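Side-chain contact in CELL division control protein 6 (Pyrobaculum aerophilum, PDB 1FNN), which binds ADP with magnesium, belongs to the Cdc6/Cdc18 family of AAA+ ATPases and is probably involved in regulating DNA replication: residues L107-F112 / P139-T144. Residues are numbered along the deposited sequence; the frame is centred on the assembly and turned at random.
Sequences LSRDEF and PDILST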
ATOM      1  N   LEU A 107      15.362 -34.045  12.961  1.00 62.28           N
ATOM      2  CA  LEU A 107      14.413 -33.921  14.064  1.00 60.50           C
ATOM      3  C   LEU A 107      12.968 -33.916  13.575  1.00 60.43           C
ATOM      4  O   LEU A 107      12.646 -33.389  12.508  1.00 58.32           O
ATOM      5  CB  LEU A 107      14.695 -32.657  14.857  1.00 60.80           C
ATOM      6  CG  LEU A 107      15.958 -32.573  15.703  1.00 61.80           C
ATOM      7  CD1 LEU A 107      16.019 -31.214  16.397  1.00 61.80           C
ATOM      8  CD2 LEU A 107      16.008 -33.694  16.736  1.00 63.21           C
ATOM      9  N   SER A 108      12.078 -34.505  14.376  1.00 60.28           N
ATOM     10  CA  SER A 108      10.652 -34.399  14.075  1.00 60.70           C
ATOM     11  C   SER A 108      10.153 -32.984  14.419  1.00 59.92           C
ATOM     12  O   SER A 108      10.712 -32.281  15.259  1.00 59.40           O
ATOM     13  CB  SER A 108       9.830 -35.373  14.905  1.00 51.45           C
ATOM     14  OG  SER A 108       9.735 -34.921  16.251  1.00 57.83           O
ATOM     15  N   ARG A 109       8.936 -32.703  13.968  1.00 59.34           N
ATOM     16  CA  ARG A 109       8.257 -31.449  14.241  1.00 59.31           C
ATOM     17  C   ARG A 109       8.149 -31.238  15.744  1.00 56.04           C
ATOM     18  O   ARG A 109       8.407 -30.134  16.233  1.00 54.13           O
ATOM     19  CB  ARG A 109       6.858 -31.437  13.607  1.00 65.52           C
ATOM     20  CG  ARG A 109       6.223 -30.052  13.629  1.00 70.30           C
ATOM     21  CD  ARG A 109       4.712 -30.106  13.584  1.00 74.53           C
ATOM     22  NE  ARG A 109       4.164 -29.201  12.583  1.00 81.05           N
ATOM     23  CZ  ARG A 109       2.895 -28.822  12.536  1.00 85.51           C
ATOM     24  NH1 ARG A 109       2.027 -29.267  13.439  1.00 90.72           N
ATOM     25  NH2 ARG A 109       2.485 -27.994  11.587  1.00 90.16           N
ATOM     26  N   ASP A 110       7.793 -32.282  16.488  1.00 53.55           N
ATOM     27  CA  ASP A 110       7.695 -32.208  17.933  1.00 52.59           C
ATOM     28  C   ASP A 110       9.045 -31.977  18.596  1.00 52.04           C
ATOM     29  O   ASP A 110       9.190 -31.311  19.616  1.00 51.98           O
ATOM     30  CB  ASP A 110       7.111 -33.507  18.516  1.00 61.69           C
ATOM     31  CG  ASP A 110       5.660 -33.743  18.121  1.00 71.78           C
ATOM     32  OD1 ASP A 110       4.987 -32.788  17.670  1.00 68.77           O
ATOM     33  OD2 ASP A 110       5.198 -34.904  18.268  1.00 76.21           O
ATOM     34  N   GLU A 111      10.078 -32.664  18.112  1.00 54.00           N
ATOM     35  CA  GLU A 111      11.435 -32.477  18.632  1.00 51.72           C
ATOM     36  C   GLU A 111      11.904 -31.030  18.461  1.00 48.22           C
ATOM     37  O   GLU A 111      12.407 -30.417  19.398  1.00 47.22           O
ATOM     38  CB  GLU A 111      12.361 -33.455  17.894  1.00 51.38           C
ATOM     39  CG  GLU A 111      12.236 -34.822  18.574  1.00 65.39           C
ATOM     40  CD  GLU A 111      12.831 -35.945  17.758  1.00 66.15           C
ATOM     41  OE1 GLU A 111      13.371 -36.870  18.405  1.00 70.66           O
ATOM     42  OE2 GLU A 111      12.777 -35.932  16.512  1.00 70.64           O
ATOM     43  N   PHE A 112      11.668 -30.492  17.277  1.00 49.26           N
ATOM     44  CA  PHE A 112      11.957 -29.089  16.987  1.00 50.25           C
ATOM     45  C   PHE A 112      11.287 -28.118  17.948  1.00 50.16           C
ATOM     46  O   PHE A 112      11.942 -27.331  18.625  1.00 46.91           O
ATOM     47  CB  PHE A 112      11.431 -28.775  15.584  1.00 57.31           C
ATOM     48  CG  PHE A 112      12.492 -28.865  14.527  1.00 65.63           C
ATOM     49  CD1 PHE A 112      12.248 -29.550  13.348  1.00 69.85           C
ATOM     50  CD2 PHE A 112      13.727 -28.259  14.730  1.00 70.46           C
ATOM     51  CE1 PHE A 112      13.232 -29.628  12.378  1.00 78.95           C
ATOM     52  CE2 PHE A 112      14.701 -28.344  13.759  1.00 71.21           C
ATOM     53  CZ  PHE A 112      14.460 -29.022  12.585  1.00 78.26           C
ATOM     54  N   PRO A 139      -3.003 -23.452   7.894  1.00 59.66           N
ATOM     55  CA  PRO A 139      -3.638 -23.177   9.174  1.00 58.10           C
ATOM     56  C   PRO A 139      -3.075 -23.972  10.331  1.00 57.42           C
ATOM     57  O   PRO A 139      -2.922 -23.440  11.437  1.00 56.35           O
ATOM     58  CB  PRO A 139      -5.103 -23.491   8.874  1.00 60.62           C
ATOM     59  CG  PRO A 139      -5.278 -23.149   7.430  1.00 59.89           C
ATOM     60  CD  PRO A 139      -3.976 -23.544   6.781  1.00 60.37           C
ATOM     61  N   ASP A 140      -2.645 -25.214  10.151  1.00 56.03           N
ATOM     62  CA  ASP A 140      -2.071 -26.048  11.191  1.00 57.77           C
ATOM     63  C   ASP A 140      -0.738 -25.515  11.720  1.00 55.22           C
ATOM     64  O   ASP A 140      -0.424 -25.646  12.902  1.00 54.83           O
ATOM     65  CB  ASP A 140      -1.933 -27.491  10.698  1.00 68.89           C
ATOM     66  CG  ASP A 140      -0.623 -27.874  10.056  1.00 80.26           C
ATOM     67  OD1 ASP A 140       0.213 -27.000   9.740  1.00 87.14           O
ATOM     68  OD2 ASP A 140      -0.379 -29.085   9.840  1.00 87.68           O
ATOM     69  N   ILE A 141       0.062 -24.907  10.861  1.00 52.47           N
ATOM     70  CA  ILE A 141       1.290 -24.240  11.275  1.00 53.87           C
ATOM     71  C   ILE A 141       0.960 -23.032  12.137  1.00 51.14           C
ATOM     72  O   ILE A 141       1.533 -22.843  13.213  1.00 47.39           O
ATOM     73  CB  ILE A 141       2.093 -23.783  10.037  1.00 60.63           C
ATOM     74  CG1 ILE A 141       2.535 -25.038   9.283  1.00 60.96           C
ATOM     75  CG2 ILE A 141       3.274 -22.913  10.433  1.00 61.09           C
ATOM     76  CD1 ILE A 141       3.364 -24.748   8.050  1.00 70.00           C
ATOM     77  N   LEU A 142       0.044 -22.208  11.615  1.00 50.14           N
ATOM     78  CA  LEU A 142      -0.390 -21.035  12.375  1.00 51.77           C
ATOM     79  C   LEU A 142      -0.881 -21.440  13.758  1.00 50.46           C
ATOM     80  O   LEU A 142      -0.498 -20.812  14.748  1.00 47.87           O
ATOM     81  CB  LEU A 142      -1.461 -20.267  11.609  1.00 58.56           C
ATOM     82  CG  LEU A 142      -1.343 -18.769  11.389  1.00 59.99           C
ATOM     83  CD1 LEU A 142      -2.708 -18.145  11.123  1.00 58.20           C
ATOM     84  CD2 LEU A 142      -0.681 -18.026  12.537  1.00 62.10           C
ATOM     85  N   SER A 143      -1.746 -22.470  13.851  1.00 50.00           N
ATOM     86  CA  SER A 143      -2.188 -22.942  15.161  1.00 50.48           C
ATOM     87  C   SER A 143      -1.057 -23.412  16.055  1.00 47.48           C
ATOM     88  O   SER A 143      -1.056 -23.173  17.271  1.00 49.29           O
ATOM     89  CB  SER A 143      -3.221 -24.084  15.005  1.00 55.82           C
ATOM     90  OG  SER A 143      -4.244 -23.523  14.172  1.00 68.31           O
ATOM     91  N   THR A 144      -0.145 -24.226  15.519  1.00 46.41           N
ATOM     92  CA  THR A 144       1.016 -24.608  16.336  1.00 48.86           C
ATOM     93  C   THR A 144       1.621 -23.376  17.001  1.00 46.13           C
ATOM     94  O   THR A 144       1.770 -23.391  18.224  1.00 47.76           O
ATOM     95  CB  THR A 144       2.067 -25.323  15.484  1.00 50.75           C
ATOM     96  OG1 THR A 144       1.458 -26.538  15.027  1.00 55.78           O
ATOM     97  CG2 THR A 144       3.318 -25.638  16.297  1.00 52.07           C
TER
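An inter-helix salt bridge joins the first turns of helices 109-122 and 139-148 in the AAA domain, with Arg-109 reaching across to Asp-140, Ile-141 and Thr-144. The backbones stay well apart, the nearest CA atoms, those of Arg-109 and Thr-144, being 10.2 Å from each other, and the contact is made by the long arginine side chain. Its CG stands anti to the backbone N (chi1 -169°); the CB bond points toward the other helix, and the chain carries on across before bending at chi3. At its end NH2 approaches Asp-140 OD1 at 3.1 Å, near the guanidinium plane. The N-H points poorly at the oxygen (130°), which makes this a weak salt bridge, formed through NH2 alone. The guanidinium and carboxylate planes are 56° apart, so the two groups do not meet as a flat pair. Ile-141 CG1 lies at the same edge, 3.7 Å from Arg-109 NH2.

Thr-144 lies over one face of the guanidinium, CB shifted to the rim and OG1 3.2 Å from Arg-109 NH1 but badly angled for a hydrogen bond. That hydroxyl instead donates to Asp-140 O (OG1 to O 3.0 Å), one turn back in its own helix. The carbonyl also receives Thr-144 N, from the opposite face of its plane. With an alanine here the hydroxyl is gone, and Asp-140 O would probably lose one of these two donors while the guanidinium, less covered on that face, became freer to turn.

At the root of Arg-109, a capping box starts its helix: Glu-111 N donates to Ser-108 OG at 2.9 Å, and Ser-108 N to Glu-111 OE2 at 2.7 Å. Phe-87 of helix 87-97 also touches Arg-109, while Ile-90 packs on Ile-141. The whole is peripheral packing between two helices that flank strand 127-132 in sequence, within the parallel-sheet P-loop NTPase fold of AAA+ proteins.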